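Local coordinates for protein dual function macrocyclase-peptidase POPB (Galerina marginata, PDB 5N4B) that cleaves peptide bonds after prolyl residues and, as a macrocyclase, closes the ring of the amanitin toxin precursor, at residues S468-K473 / S527-G532; G498-S503 / A577-L582; E545-T550 / I621-N626; D552-A557 / M585-R590. The protein carries 1 engineered substitution. One frame throughout, in Å; residues are numbered along the deposited sequence.

Contact 1 of 4, residues S468-K473 / S527-G532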
loop_
_atom_site.group_PDB
_atom_site.type_symbol
_atom_site.label_atom_id
_atom_site.label_comp_id
_atom_site.label_asym_id
_atom_site.label_seq_id
_atom_site.Cartn_x
_atom_site.Cartn_y
_atom_site.Cartn_z
ATOM N N SER A 468 -8.130 23.760 8.709
ATOM C CA SER A 468 -7.529 24.065 7.431
ATOM C C SER A 468 -7.956 25.455 6.984
ATOM O O SER A 468 -8.814 26.083 7.602
ATOM C CB SER A 468 -7.881 22.997 6.386
ATOM O OG SER A 468 -7.017 23.119 5.257
ATOM N N LYS A 469 -7.344 25.909 5.891
ATOM C CA LYS A 469 -7.645 27.227 5.310
ATOM C C LYS A 469 -9.133 27.519 5.206
ATOM O O LYS A 469 -9.584 28.617 5.573
ATOM C CB LYS A 469 -6.988 27.253 3.918
ATOM C CG LYS A 469 -7.140 28.548 3.203
ATOM C CD LYS A 469 -6.413 28.521 1.868
ATOM C CE LYS A 469 -6.848 29.667 0.978
ATOM N NZ LYS A 469 -6.038 29.642 -0.251
ATOM N N ASP A 470 -9.916 26.571 4.703
ATOM C CA ASP A 470 -11.321 26.753 4.442
ATOM C C ASP A 470 -12.193 26.506 5.660
ATOM O O ASP A 470 -13.421 26.569 5.545
ATOM C CB ASP A 470 -11.766 25.928 3.233
ATOM C CG ASP A 470 -11.842 24.411 3.500
ATOM O OD1 ASP A 470 -11.617 23.998 4.661
ATOM O OD2 ASP A 470 -12.182 23.650 2.560
ATOM N N GLY A 471 -11.603 26.234 6.813
ATOM C CA GLY A 471 -12.365 26.051 8.022
ATOM C C GLY A 471 -12.616 24.604 8.406
ATOM O O GLY A 471 -13.052 24.343 9.532
ATOM N N THR A 472 -12.297 23.654 7.521
ATOM C CA THR A 472 -12.525 22.246 7.816
ATOM C C THR A 472 -11.642 21.791 8.968
ATOM O O THR A 472 -10.439 22.079 9.008
ATOM C CB THR A 472 -12.224 21.396 6.589
ATOM O OG1 THR A 472 -12.983 21.880 5.479
ATOM C CG2 THR A 472 -12.580 19.941 6.842
ATOM N N LYS A 473 -12.230 21.080 9.909
ATOM C CA LYS A 473 -11.499 20.511 11.021
ATOM C C LYS A 473 -10.923 19.163 10.613
ATOM O O LYS A 473 -11.622 18.302 10.076
ATOM C CB LYS A 473 -12.418 20.367 12.223
ATOM C CG LYS A 473 -13.011 21.705 12.676
ATOM C CD LYS A 473 -11.950 22.730 13.014
ATOM C CE LYS A 473 -12.565 24.039 13.563
ATOM N NZ LYS A 473 -13.646 24.584 12.646
ATOM N N SER A 527 -4.801 13.568 9.008
ATOM C CA SER A 527 -5.753 12.842 8.182
ATOM C C SER A 527 -6.317 13.770 7.100
ATOM O O SER A 527 -7.510 14.038 7.039
ATOM C CB SER A 527 -6.886 12.293 9.041
ATOM O OG SER A 527 -6.392 11.554 10.166
ATOM N N ILE A 528 -5.450 14.166 6.179
ATOM C CA ILE A 528 -5.803 15.190 5.190
ATOM C C ILE A 528 -6.807 14.662 4.162
ATOM O O ILE A 528 -6.877 13.461 3.852
ATOM C CB ILE A 528 -4.535 15.730 4.531
ATOM C CG1 ILE A 528 -3.850 14.654 3.696
ATOM C CG2 ILE A 528 -3.636 16.329 5.586
ATOM C CD1 ILE A 528 -2.480 15.098 3.159
ATOM N N ARG A 529 -7.572 15.594 3.609
ATOM C CA ARG A 529 -8.529 15.277 2.562
ATOM C C ARG A 529 -7.826 14.723 1.337
ATOM O O ARG A 529 -6.641 14.991 1.107
ATOM C CB ARG A 529 -9.363 16.505 2.225
ATOM C CG ARG A 529 -10.421 16.808 3.271
ATOM C CD ARG A 529 -11.148 18.079 3.003
ATOM N NE ARG A 529 -10.274 19.210 3.217
ATOM C CZ ARG A 529 -10.610 20.473 3.056
ATOM N NH1 ARG A 529 -11.815 20.808 2.595
ATOM N NH2 ARG A 529 -9.728 21.403 3.323
ATOM N N GLY A 530 -8.554 13.916 0.576
ATOM C CA GLY A 530 -8.016 13.035 -0.414
ATOM C C GLY A 530 -7.820 11.609 0.089
ATOM O O GLY A 530 -7.913 10.656 -0.680
ATOM N N GLY A 531 -7.562 11.449 1.386
ATOM C CA GLY A 531 -7.638 10.136 1.985
ATOM C C GLY A 531 -9.058 9.641 2.140
ATOM O O GLY A 531 -10.023 10.340 1.829
ATOM N N GLY A 532 -9.152 8.424 2.654
ATOM C CA GLY A 532 -10.410 7.735 2.853
ATOM C C GLY A 532 -10.891 7.694 4.268
ATOM O O GLY A 532 -11.870 6.988 4.535
HETATM O O HOH W 1 -8.723 24.230 3.364
#

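Contact 2 of 4, residues G498-S503 / A577-L582. Engineered in segment 577-582: Ala578 (natural residue Ser).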
loop_
_atom_site.group_PDB
_atom_site.type_symbol
_atom_site.label_atom_id
_atom_site.label_comp_id
_atom_site.label_asym_id
_atom_site.label_seq_id
_atom_site.Cartn_x
_atom_site.Cartn_y
_atom_site.Cartn_z
ATOM N N GLY A 498 -2.359 11.276 1.162
ATOM C CA GLY A 498 -3.243 12.338 0.720
ATOM C C GLY A 498 -3.967 12.109 -0.591
ATOM O O GLY A 498 -4.039 13.009 -1.430
ATOM N N GLY A 499 -4.464 10.926 -0.808
ATOM C CA GLY A 499 -5.131 10.650 -2.063
ATOM C C GLY A 499 -5.697 9.238 -2.114
ATOM O O GLY A 499 -5.418 8.357 -1.279
ATOM N N PHE A 500 -6.498 9.031 -3.153
ATOM C CA PHE A 500 -6.941 7.714 -3.607
ATOM C C PHE A 500 -7.841 7.005 -2.595
ATOM O O PHE A 500 -8.048 5.779 -2.703
ATOM C CB PHE A 500 -5.777 6.831 -4.035
ATOM C CG PHE A 500 -4.994 7.385 -5.206
ATOM C CD1 PHE A 500 -5.453 7.155 -6.515
ATOM C CD2 PHE A 500 -3.841 8.135 -5.029
ATOM C CE1 PHE A 500 -4.777 7.643 -7.598
ATOM C CE2 PHE A 500 -3.136 8.655 -6.148
ATOM C CZ PHE A 500 -3.595 8.380 -7.440
ATOM N N ALA A 501 -8.429 7.767 -1.671
ATOM C CA ALA A 501 -9.237 7.196 -0.599
ATOM C C ALA A 501 -8.432 6.267 0.296
ATOM O O ALA A 501 -9.002 5.434 1.020
ATOM C CB ALA A 501 -10.495 6.503 -1.145
ATOM N N THR A 502 -7.104 6.391 0.312
ATOM C CA THR A 502 -6.238 5.627 1.201
ATOM C C THR A 502 -6.219 6.349 2.545
ATOM O O THR A 502 -5.988 7.552 2.615
ATOM C CB THR A 502 -4.854 5.527 0.585
ATOM O OG1 THR A 502 -4.987 4.817 -0.667
ATOM C CG2 THR A 502 -3.878 4.819 1.505
ATOM N N SER A 503 -6.504 5.612 3.602
ATOM C CA SER A 503 -6.520 6.147 4.954
ATOM C C SER A 503 -5.125 6.114 5.563
ATOM O O SER A 503 -4.404 5.106 5.470
ATOM C CB SER A 503 -7.483 5.332 5.808
ATOM O OG SER A 503 -8.813 5.630 5.429
ATOM N N ALA A 577 5.490 9.044 0.228
ATOM C CA ALA A 577 5.874 8.246 -0.921
ATOM C C ALA A 577 4.739 8.161 -1.931
ATOM O O ALA A 577 3.565 8.085 -1.574
ATOM C CB ALA A 577 6.270 6.816 -0.497
ATOM N N ALA A 578 5.107 8.141 -3.214
ATOM C CA ALA A 578 4.162 8.008 -4.335
ATOM C C ALA A 578 3.264 9.230 -4.342
ATOM O O ALA A 578 3.792 10.342 -4.538
ATOM C CB ALA A 578 3.483 6.629 -4.342
ATOM N N ASN A 579 1.941 9.107 -4.194
ATOM C CA ASN A 579 1.147 10.323 -4.003
ATOM C C ASN A 579 1.680 11.181 -2.866
ATOM O O ASN A 579 1.571 12.408 -2.927
ATOM C CB ASN A 579 -0.344 10.018 -3.765
ATOM C CG ASN A 579 -1.211 11.249 -3.921
ATOM O OD1 ASN A 579 -1.498 11.678 -5.037
ATOM N ND2 ASN A 579 -1.626 11.860 -2.811
ATOM N N GLY A 580 2.222 10.542 -1.815
ATOM C CA GLY A 580 2.817 11.266 -0.699
ATOM C C GLY A 580 4.059 12.024 -1.115
ATOM O O GLY A 580 4.409 13.031 -0.494
ATOM N N GLY A 581 4.768 11.544 -2.151
ATOM C CA GLY A 581 5.926 12.304 -2.650
ATOM C C GLY A 581 5.501 13.529 -3.415
ATOM O O GLY A 581 6.114 14.603 -3.313
ATOM N N LEU A 582 4.435 13.407 -4.193
ATOM C CA LEU A 582 3.780 14.564 -4.798
ATOM C C LEU A 582 3.357 15.561 -3.729
ATOM O O LEU A 582 3.555 16.775 -3.856
ATOM C CB LEU A 582 2.535 14.108 -5.583
ATOM C CG LEU A 582 1.595 15.216 -6.027
ATOM C CD1 LEU A 582 2.221 16.220 -7.007
ATOM C CD2 LEU A 582 0.328 14.611 -6.690
#

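Contact 3 of 4, residues E545-T550 / I621-N626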
loop_
_atom_site.group_PDB
_atom_site.type_symbol
_atom_site.label_atom_id
_atom_site.label_comp_id
_atom_site.label_asym_id
_atom_site.label_seq_id
_atom_site.Cartn_x
_atom_site.Cartn_y
_atom_site.Cartn_z
ATOM N N GLU A 545 -10.623 18.752 -9.100
ATOM C CA GLU A 545 -10.604 20.196 -8.904
ATOM C C GLU A 545 -10.395 20.640 -7.456
ATOM O O GLU A 545 -10.080 21.820 -7.249
ATOM C CB GLU A 545 -11.860 20.847 -9.489
ATOM C CG GLU A 545 -13.119 20.613 -8.708
ATOM C CD GLU A 545 -13.875 19.353 -9.099
ATOM O OE1 GLU A 545 -13.318 18.441 -9.764
ATOM O OE2 GLU A 545 -15.080 19.291 -8.734
ATOM N N THR A 546 -10.585 19.765 -6.471
ATOM C CA THR A 546 -10.333 20.113 -5.079
ATOM C C THR A 546 -9.000 19.580 -4.550
ATOM O O THR A 546 -8.771 19.611 -3.338
ATOM C CB THR A 546 -11.443 19.568 -4.170
ATOM O OG1 THR A 546 -11.446 18.155 -4.225
ATOM C CG2 THR A 546 -12.850 20.091 -4.542
ATOM N N LYS A 547 -8.124 19.082 -5.427
ATOM C CA LYS A 547 -6.860 18.499 -4.967
ATOM C C LYS A 547 -6.027 19.502 -4.187
ATOM O O LYS A 547 -5.258 19.108 -3.302
ATOM C CB LYS A 547 -6.056 17.972 -6.174
ATOM C CG LYS A 547 -4.878 17.085 -5.775
ATOM C CD LYS A 547 -5.386 15.702 -5.313
ATOM C CE LYS A 547 -4.648 15.146 -4.156
ATOM N NZ LYS A 547 -5.392 13.933 -3.635
ATOM N N VAL A 548 -6.151 20.795 -4.487
ATOM C CA VAL A 548 -5.427 21.813 -3.725
ATOM C C VAL A 548 -5.723 21.695 -2.230
ATOM O O VAL A 548 -4.866 22.020 -1.407
ATOM C CB VAL A 548 -5.713 23.228 -4.260
ATOM C CG1 VAL A 548 -7.156 23.590 -4.047
ATOM C CG2 VAL A 548 -4.838 24.263 -3.538
ATOM N N ASN A 549 -6.908 21.182 -1.849
ATOM C CA ASN A 549 -7.236 21.105 -0.433
ATOM C C ASN A 549 -6.320 20.148 0.314
ATOM O O ASN A 549 -6.031 20.375 1.490
ATOM C CB ASN A 549 -8.664 20.641 -0.234
ATOM C CG ASN A 549 -9.681 21.632 -0.679
ATOM O OD1 ASN A 549 -9.434 22.822 -0.835
ATOM N ND2 ASN A 549 -10.876 21.123 -0.877
ATOM N N THR A 550 -5.864 19.094 -0.361
ATOM C CA THR A 550 -4.905 18.169 0.257
ATOM C C THR A 550 -3.657 18.902 0.710
ATOM O O THR A 550 -3.148 18.684 1.822
ATOM C CB THR A 550 -4.552 17.099 -0.747
ATOM O OG1 THR A 550 -5.750 16.382 -1.153
ATOM C CG2 THR A 550 -3.571 16.156 -0.176
ATOM N N ILE A 621 -6.163 9.841 -13.697
ATOM C CA ILE A 621 -7.019 10.940 -14.116
ATOM C C ILE A 621 -8.204 11.105 -13.170
ATOM O O ILE A 621 -8.654 12.232 -12.934
ATOM C CB ILE A 621 -7.434 10.737 -15.575
ATOM C CG1 ILE A 621 -6.220 11.010 -16.471
ATOM C CG2 ILE A 621 -8.575 11.648 -15.930
ATOM C CD1 ILE A 621 -6.452 10.578 -17.934
ATOM N N SER A 622 -8.711 10.014 -12.589
ATOM C CA SER A 622 -9.800 10.148 -11.626
ATOM C C SER A 622 -9.355 10.852 -10.352
ATOM O O SER A 622 -10.209 11.326 -9.593
ATOM C CB SER A 622 -10.372 8.779 -11.297
ATOM O OG SER A 622 -9.384 7.928 -10.816
ATOM N N GLU A 623 -8.052 10.923 -10.089
ATOM C CA GLU A 623 -7.484 11.587 -8.933
ATOM C C GLU A 623 -7.023 13.011 -9.185
ATOM O O GLU A 623 -7.212 13.875 -8.329
ATOM C CB GLU A 623 -6.289 10.807 -8.385
ATOM C CG GLU A 623 -5.833 11.257 -7.009
ATOM C CD GLU A 623 -6.811 10.919 -5.853
ATOM O OE1 GLU A 623 -7.752 10.146 -6.092
ATOM O OE2 GLU A 623 -6.620 11.464 -4.729
ATOM N N TYR A 624 -6.415 13.276 -10.333
ATOM C CA TYR A 624 -5.766 14.556 -10.622
ATOM C C TYR A 624 -6.482 15.389 -11.680
ATOM O O TYR A 624 -6.196 16.593 -11.773
ATOM C CB TYR A 624 -4.330 14.302 -11.091
ATOM C CG TYR A 624 -3.454 13.510 -10.151
ATOM C CD1 TYR A 624 -3.452 13.785 -8.819
ATOM C CD2 TYR A 624 -2.625 12.511 -10.620
ATOM C CE1 TYR A 624 -2.663 13.065 -7.937
ATOM C CE2 TYR A 624 -1.830 11.785 -9.763
ATOM C CZ TYR A 624 -1.859 12.076 -8.414
ATOM O OH TYR A 624 -1.045 11.295 -7.649
ATOM N N GLY A 625 -7.354 14.794 -12.489
ATOM C CA GLY A 625 -7.836 15.448 -13.688
ATOM C C GLY A 625 -7.025 15.049 -14.914
ATOM O O GLY A 625 -5.987 14.386 -14.844
ATOM N N ASN A 626 -7.501 15.510 -16.070
ATOM C CA ASN A 626 -6.902 15.178 -17.352
ATOM C C ASN A 626 -6.238 16.428 -17.931
ATOM O O ASN A 626 -6.941 17.378 -18.311
ATOM C CB ASN A 626 -7.969 14.653 -18.307
ATOM C CG ASN A 626 -7.384 14.107 -19.583
ATOM O OD1 ASN A 626 -6.265 14.475 -20.003
ATOM N ND2 ASN A 626 -8.146 13.232 -20.235
#

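Contact 4 of 4, residues D552-A557 / M585-R590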
loop_
_atom_site.group_PDB
_atom_site.type_symbol
_atom_site.label_atom_id
_atom_site.label_comp_id
_atom_site.label_asym_id
_atom_site.label_seq_id
_atom_site.Cartn_x
_atom_site.Cartn_y
_atom_site.Cartn_z
ATOM N N ASP A 552 -3.331 22.277 1.139
ATOM C CA ASP A 552 -3.686 23.215 2.188
ATOM C C ASP A 552 -3.803 22.502 3.542
ATOM O O ASP A 552 -3.365 23.025 4.564
ATOM C CB ASP A 552 -4.991 23.926 1.810
ATOM C CG ASP A 552 -4.820 24.947 0.659
ATOM O OD1 ASP A 552 -3.683 25.432 0.453
ATOM O OD2 ASP A 552 -5.839 25.279 0.017
ATOM N N ASP A 553 -4.394 21.320 3.569
ATOM C CA ASP A 553 -4.540 20.584 4.825
ATOM C C ASP A 553 -3.166 20.217 5.386
ATOM O O ASP A 553 -2.924 20.315 6.581
ATOM C CB ASP A 553 -5.370 19.311 4.617
ATOM C CG ASP A 553 -6.842 19.563 4.341
ATOM O OD1 ASP A 553 -7.289 20.703 4.467
ATOM O OD2 ASP A 553 -7.497 18.555 3.999
ATOM N N PHE A 554 -2.251 19.781 4.522
ATOM C CA PHE A 554 -0.939 19.332 4.981
ATOM C C PHE A 554 -0.092 20.506 5.465
ATOM O O PHE A 554 0.574 20.422 6.513
ATOM C CB PHE A 554 -0.234 18.573 3.855
ATOM C CG PHE A 554 0.876 17.652 4.303
ATOM C CD1 PHE A 554 0.637 16.574 5.119
ATOM C CD2 PHE A 554 2.138 17.803 3.772
ATOM C CE1 PHE A 554 1.652 15.699 5.480
ATOM C CE2 PHE A 554 3.165 16.951 4.130
ATOM C CZ PHE A 554 2.930 15.918 4.984
ATOM N N ILE A 555 -0.138 21.616 4.741
ATOM C CA ILE A 555 0.574 22.807 5.172
ATOM C C ILE A 555 0.005 23.370 6.483
ATOM O O ILE A 555 0.746 23.726 7.411
ATOM C CB ILE A 555 0.571 23.838 4.033
ATOM C CG1 ILE A 555 1.427 23.335 2.878
ATOM C CG2 ILE A 555 1.052 25.185 4.572
ATOM C CD1 ILE A 555 1.165 24.086 1.574
ATOM N N ALA A 556 -1.326 23.400 6.602
ATOM C CA ALA A 556 -1.934 23.853 7.852
ATOM C C ALA A 556 -1.535 22.983 9.046
ATOM O O ALA A 556 -1.396 23.476 10.187
ATOM C CB ALA A 556 -3.447 23.958 7.704
ATOM N N ALA A 557 -1.361 21.678 8.836
ATOM C CA ALA A 557 -0.939 20.818 9.931
ATOM C C ALA A 557 0.432 21.244 10.447
ATOM O O ALA A 557 0.658 21.318 11.657
ATOM C CB ALA A 557 -0.920 19.368 9.453
ATOM N N MET A 585 6.517 17.365 -2.518
ATOM C CA MET A 585 7.109 18.262 -3.524
ATOM C C MET A 585 6.224 19.470 -3.752
ATOM O O MET A 585 6.714 20.601 -3.776
ATOM C CB MET A 585 7.363 17.495 -4.829
ATOM C CG MET A 585 8.536 16.519 -4.660
ATOM S SD MET A 585 9.117 15.685 -6.150
ATOM C CE MET A 585 8.082 14.224 -6.145
ATOM N N GLY A 586 4.905 19.275 -3.857
ATOM C CA GLY A 586 4.020 20.422 -3.964
ATOM C C GLY A 586 3.961 21.274 -2.710
ATOM O O GLY A 586 3.821 22.503 -2.790
ATOM N N SER A 587 4.069 20.651 -1.541
ATOM C CA SER A 587 4.021 21.411 -0.310
ATOM C C SER A 587 5.211 22.340 -0.196
ATOM O O SER A 587 5.059 23.456 0.290
ATOM C CB SER A 587 3.941 20.487 0.893
ATOM O OG SER A 587 2.649 19.845 0.990
ATOM N N ILE A 588 6.408 21.899 -0.589
ATOM C CA ILE A 588 7.570 22.782 -0.430
ATOM C C ILE A 588 7.511 23.928 -1.423
ATOM O O ILE A 588 7.967 25.026 -1.109
ATOM C CB ILE A 588 8.941 22.073 -0.444
ATOM C CG1 ILE A 588 9.297 21.487 -1.787
ATOM C CG2 ILE A 588 9.029 21.014 0.658
ATOM C CD1 ILE A 588 10.692 20.861 -1.794
ATOM N N VAL A 589 6.918 23.713 -2.600
ATOM C CA VAL A 589 6.719 24.791 -3.565
ATOM C C VAL A 589 5.715 25.804 -3.029
ATOM O O VAL A 589 5.897 27.031 -3.171
ATOM C CB VAL A 589 6.277 24.194 -4.910
ATOM C CG1 VAL A 589 5.766 25.288 -5.839
ATOM C CG2 VAL A 589 7.427 23.329 -5.547
ATOM N N ARG A 590 4.641 25.322 -2.410
ATOM C CA ARG A 590 3.487 26.177 -2.110
ATOM C C ARG A 590 3.562 26.862 -0.753
ATOM O O ARG A 590 3.048 27.991 -0.596
ATOM C CB ARG A 590 2.191 25.362 -2.187
ATOM C CG ARG A 590 1.876 24.900 -3.605
ATOM C CD ARG A 590 0.619 24.037 -3.735
ATOM N NE ARG A 590 -0.584 24.826 -3.520
ATOM C CZ ARG A 590 -1.181 25.590 -4.437
ATOM N NH1 ARG A 590 -0.731 25.639 -5.682
ATOM N NH2 ARG A 590 -2.251 26.306 -4.118
HETATM O O HOH W 2 -1.355 24.789 -0.736
#

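Contact 1 of 4, residues S468-K473 / S527-G532
An Asx turn in the hairpin loop between strands 459-467 and 473-481 presents the carboxylate of Asp470 to Arg529, which reaches it from the loop after strand 522-526. The two side chains come from opposite directions. Arg529 NH1 makes a salt bridge to Asp470 OD2 at 2.9 Å; the bond is nearly straight (166°), uses the syn lone pair of the oxygen and lies in the guanidinium plane. Arg529 NH2 adds a weak bond to the same OD2 at 3.4 Å. Both nitrogens address the one oxygen, with the carboxylate and guanidinium planes 56° apart, so this is not the flat two-oxygen pairing. The other oxygen holds the carboxylate: Asp470 OD1 accepts from Thr472 OG1 at 2.6 Å and from Thr472 N at 3.0 Å, both on one face of its plane. Thr472 CB in turn sits 3.9 Å above the centre of the Arg529 guanidinium. One water accepts from Asp470 N, donates to Ser468 OG and weakly receives Arg529 NH2. Asp553 OD1 of helix 548-563 binds both Ser468 OG and Arg529 NH2, giving buried Arg529 two aspartates to balance its charge. The type I turn 468-471, with Gly471 at positive phi, is a G1-bulge hairpin end, joining the first two strands of an alpha/beta-hydrolase sheet.

Contact 2 of 4, residues G498-S503 / A577-L582
At the nucleophile elbow of the catalytic domain, where strand 572-577 turns sharply into helix 579-590, Asn579 meets Gly498 and Phe500 of the loop that follows strand 492-495. The preceding residue, the charge-relay serine in the natural enzyme, is the engineered Ala578, which occupies the N-cap position with the positive phi (64°) expected of an elbow. Asn579 supplies most of the touching surface. Its CG lies anti to the backbone N (chi1 -165°), which carries the amide off the first helical turn toward the opposing loop. There ND2 stands 3.0 Å from Gly498 O and hydrogen-bonds Tyr497 O just before it, while OD1 takes the hydroxyl of Tyr624, so both ends of the amide have partners and its rotation is fixed. Phe500 lies against the side chain: its CE2 is 3.6 Å from Asn579 OD1 and 3.9 Å from Asn579 CB, with CB in the ring plane at the edge, and ring and amide planes are almost perpendicular (88°). The loop itself folds back in a type I' turn, Thr502 N bonding Gly499 O at 3.0 Å, and Thr502 packs against an aromatic side chain of the bound peptide. The strand-nucleophile-helix elbow is the hallmark of alpha/beta-hydrolases; in prolyl oligopeptidases the elbow and the loop after strand 492-495 probably frame the oxyanion hole.

Contact 3 of 4, residues E545-T550 / I621-N626
Lys547 and Glu623 form a buried salt bridge, NZ of Lys547 donating to OE2 of Glu623 at 3.0 Å. The ammonium arrives on the anti side of that oxygen, 18° out of the carboxylate plane, and the two side chains run at a slant to each other. Earlier along the lysine chain, CD lies 4.0 Å from the backbone O of Glu623 and 4.4 Å from CD1 of Tyr624, meeting the tyrosine ring at its edge. Glu623 itself lines one face of that ring, its CB 4.1 Å above the plane and displaced toward the rim. Both charged chains leave their backbones with CG anti to N and then bend; in Lys547 the kink at chi2 (74°) is followed by a second at chi3, which steers NZ to the acid. Lys547 NZ has two further acceptors, Gly498 O and Gly542 O, a setting likely to favour the charged ammonium. Glu623 is held by His539 NE2 on OE1 and by Phe500 N on OE2. The contact lies in an alpha/beta-hydrolase domain, where it ties segment 545-550 to helix 621-624, part of the connection between strands 598-602 and 653-659. The short helix ends at Tyr624; Gly625, the next residue, turns to positive phi while its N still bonds Ile621 O at 2.9 Å. Farther out, Tyr624 OH bonds Asn579 OD1, on the residue next to the engineered Ala578.

Contact 4 of 4, residues D552-A557 / M585-R590
One water molecule joins Asp552 to Arg590: it donates to Asp552 OD1 at 2.7 Å and accepts from Arg590 NE at 2.9 Å, lying in the guanidinium plane. Here two helices of the alpha/beta-hydrolase fold meet on one face of the central sheet, helix 548-563 from before strand 572-577 and helix 579-590 from after it. Their local axes pass 10.0 Å apart at a crossing angle of -68°, so they touch over a short span centred on Ile555 and Ser587. The bend of Arg590 at chi3 (70°) turns NE toward the water, whereas the charged atoms Asp552 OD1 and Arg590 NH2 stay 4.9 Å apart; the water, not a direct salt bridge, carries the pairing. Apart from this bridge the contact is mostly apolar. Ile555 points its CD1 into the angle between the helices, 4.1 Å from Arg590 CB, its chain running at about a right angle to that of the arginine. The same methyl also rests against the backbone O of Ser587. Toward the sheet, Phe554 and Ser587 both pack on Ile574 of strand 572-577. The hydroxyl of Ser587 is bonded to Leu583 O one turn earlier in its own helix, and meets the apolar Phe554 and Ile555 across the interface. What Ser587 OG offers the facing helix is a van der Waals contact with the edge of the Phe554 ring, 3.5 Å from CD2.

All four contacts belong to the catalytic alpha/beta-hydrolase domain, their centres about 12 to 15 Å apart. Their first segments follow one another in the order 1, 2, 3, 4; contact 1 crosses contact 2 but closes before contacts 3 and 4 open, contact 2 crosses contacts 3 and 4, and contact 4 is nested inside contact 3. Helix 548-563 is shared by contacts 3 and 4, helix 579-590 by contacts 2 and 4. Direct bonds complete the network: Arg529 O to Thr550 OG1 joins contacts 1 and 3, and Gly530 O to Ala501 N joins contacts 1 and 2. Asp553 on helix 548-563 joins contact 1 to contact 4, so the hairpin is bonded directly to a helix that packs beside the nucleophile elbow's own.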